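Local coordinates for protein TonB-dependent siderophore receptor (Pseudomonas aeruginosa 39016, PDB 5NEC) that probably takes up ferric siderophores, and siderophore-drug conjugates, across the outer membrane by a TonB-dependent route, at residues Thr31-Asp36 / Pro58-Lys63. Sequence-based numbering, arbitrary orientation.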
loop_
_atom_site.group_PDB
_atom_site.type_symbol
_atom_site.label_atom_id
_atom_site.label_comp_id
_atom_site.label_asym_id
_atom_site.label_seq_id
_atom_site.Cartn_x
_atom_site.Cartn_y
_atom_site.Cartn_z
ATOM N N THR A 31 -8.926 11.424 17.730
ATOM C CA THR A 31 -8.281 12.482 16.935
ATOM C C THR A 31 -6.744 12.479 17.021
ATOM O O THR A 31 -6.095 13.395 16.523
ATOM C CB THR A 31 -8.765 13.897 17.369
ATOM O OG1 THR A 31 -8.234 14.220 18.663
ATOM C CG2 THR A 31 -10.294 13.990 17.403
ATOM N N THR A 32 -6.158 11.478 17.663
ATOM C CA THR A 32 -4.711 11.437 17.830
ATOM C C THR A 32 -3.958 11.239 16.492
ATOM O O THR A 32 -4.417 10.513 15.594
ATOM C CB THR A 32 -4.303 10.339 18.844
ATOM O OG1 THR A 32 -2.931 10.513 19.221
ATOM C CG2 THR A 32 -4.514 8.915 18.279
ATOM N N TYR A 33 -2.818 11.915 16.386
ATOM C CA TYR A 33 -1.836 11.702 15.324
ATOM C C TYR A 33 -0.744 10.713 15.729
ATOM O O TYR A 33 0.095 10.365 14.902
ATOM C CB TYR A 33 -1.192 13.035 14.918
ATOM C CG TYR A 33 -1.941 13.849 13.883
ATOM C CD1 TYR A 33 -3.289 13.619 13.578
ATOM C CD2 TYR A 33 -1.287 14.890 13.218
ATOM C CE1 TYR A 33 -3.942 14.391 12.631
ATOM C CE2 TYR A 33 -1.942 15.671 12.286
ATOM C CZ TYR A 33 -3.262 15.419 11.999
ATOM O OH TYR A 33 -3.889 16.192 11.067
ATOM N N ASN A 34 -0.755 10.267 16.983
ATOM C CA ASN A 34 0.165 9.233 17.460
ATOM C C ASN A 34 -0.608 8.051 18.025
ATOM O O ASN A 34 -1.496 8.233 18.848
ATOM C CB ASN A 34 1.097 9.774 18.540
ATOM C CG ASN A 34 2.141 8.749 18.964
ATOM O OD1 ASN A 34 3.163 8.599 18.307
ATOM N ND2 ASN A 34 1.869 8.011 20.044
ATOM N N VAL A 35 -0.242 6.850 17.588
ATOM C CA VAL A 35 -0.811 5.608 18.084
ATOM C C VAL A 35 0.345 4.864 18.751
ATOM O O VAL A 35 1.382 4.616 18.128
ATOM C CB VAL A 35 -1.461 4.809 16.928
ATOM C CG1 VAL A 35 -1.698 3.345 17.293
ATOM C CG2 VAL A 35 -2.770 5.472 16.521
ATOM N N ASP A 36 0.160 4.520 20.022
ATOM C CA ASP A 36 1.266 4.029 20.867
ATOM C C ASP A 36 1.400 2.495 20.915
ATOM O O ASP A 36 2.371 1.972 21.474
ATOM C CB ASP A 36 1.188 4.636 22.291
ATOM C CG ASP A 36 -0.115 4.284 23.046
ATOM O OD1 ASP A 36 -0.687 3.184 22.849
ATOM O OD2 ASP A 36 -0.562 5.124 23.866
ATOM N N PRO A 58 -2.591 6.982 11.581
ATOM C CA PRO A 58 -3.858 6.873 12.300
ATOM C C PRO A 58 -5.050 7.403 11.520
ATOM O O PRO A 58 -4.888 8.189 10.579
ATOM C CB PRO A 58 -3.624 7.723 13.538
ATOM C CG PRO A 58 -2.691 8.786 13.070
ATOM C CD PRO A 58 -1.846 8.190 11.982
ATOM N N LYS A 59 -6.232 6.969 11.942
ATOM C CA LYS A 59 -7.516 7.391 11.382
ATOM C C LYS A 59 -7.593 8.881 11.056
ATOM O O LYS A 59 -8.071 9.266 9.994
ATOM C CB LYS A 59 -8.632 7.050 12.379
ATOM C CG LYS A 59 -10.053 7.215 11.842
ATOM C CD LYS A 59 -11.064 7.461 12.955
ATOM C CE LYS A 59 -11.194 6.253 13.864
ATOM N NZ LYS A 59 -11.737 6.568 15.212
ATOM N N GLN A 60 -7.140 9.709 11.991
ATOM C CA GLN A 60 -7.310 11.152 11.900
ATOM C C GLN A 60 -6.471 11.755 10.786
ATOM O O GLN A 60 -6.912 12.721 10.159
ATOM C CB GLN A 60 -6.966 11.834 13.235
ATOM C CG GLN A 60 -7.539 13.239 13.387
ATOM C CD GLN A 60 -9.041 13.277 13.188
ATOM O OE1 GLN A 60 -9.765 12.413 13.664
ATOM N NE2 GLN A 60 -9.507 14.252 12.443
ATOM N N VAL A 61 -5.280 11.195 10.542
ATOM C CA VAL A 61 -4.451 11.616 9.409
ATOM C C VAL A 61 -5.118 11.242 8.079
ATOM O O VAL A 61 -5.116 12.042 7.143
ATOM C CB VAL A 61 -2.999 11.088 9.522
ATOM C CG1 VAL A 61 -2.208 11.323 8.244
ATOM C CG2 VAL A 61 -2.286 11.781 10.669
ATOM N N ILE A 62 -5.711 10.049 8.025
ATOM C CA ILE A 62 -6.461 9.580 6.852
ATOM C C ILE A 62 -7.628 10.524 6.542
ATOM O O ILE A 62 -7.822 10.889 5.388
ATOM C CB ILE A 62 -6.942 8.112 7.031
ATOM C CG1 ILE A 62 -5.736 7.166 7.105
ATOM C CG2 ILE A 62 -7.883 7.674 5.899
ATOM C CD1 ILE A 62 -6.042 5.803 7.697
ATOM N N LYS A 63 -8.367 10.944 7.569
ATOM C CA LYS A 63 -9.464 11.918 7.402
ATOM C C LYS A 63 -8.973 13.331 7.063
ATOM O O LYS A 63 -9.509 13.938 6.168
ATOM C CB LYS A 63 -10.335 11.998 8.657
ATOM C CG LYS A 63 -11.097 10.725 8.948
ATOM C CD LYS A 63 -12.126 10.942 10.052
ATOM C CE LYS A 63 -12.805 9.633 10.458
ATOM N NZ LYS A 63 -13.405 9.725 11.823
#
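Val-61 sets its CG2 methyl over one face of the Tyr-33 ring, a CH-pi contact with the methyl 3.7 Å from the ring centroid and 15° off the ring normal. CG2 is the branch that lies anti to the carbonyl carbon of Val-61, which turns it to the ring. Gln-60 meets the same ring at its edge, with CG 3.9 Å from Tyr-33 CE1. The Gln-60 amide lies nearly coplanar with the ring, 12° apart. Its chain leaves with CG anti to the backbone N (chi1 -161°), and the bend at chi2 lays the amide end alongside Thr-31, the two side chains pointing the same way. There Gln-60 CG packs 3.5 Å from Thr-31 O. Pro-58, the N-cap residue, packs against the backbone of 31-36: its CG is 3.5 Å from Thr-32 O, and its CB is 3.8 Å from Val-35 CG2. No hydrogen bond joins the two segments directly.

Polar bonds lie next to this packing. Thr-32 OG1 donates to Asn-34 O at 2.7 Å, which spans Tyr-33 and is consistent with a held turn there. Asp-64, on the same helix, accepts from Gln-60 NE2 through OD1 and pairs with Tyr-33 OH through OD2, bridging the two polar ends.

The contact lays the N-terminal loop against helix 59-64 of the plug, inside the barrel. Barrel strand 596-609 borders it, with Phe-599 touching Tyr-33, Pro-58 and Val-61, and Lys-597 making a cation-pi contact with Tyr-33. Val-35 rests on plug strands 54-57 and 124-130.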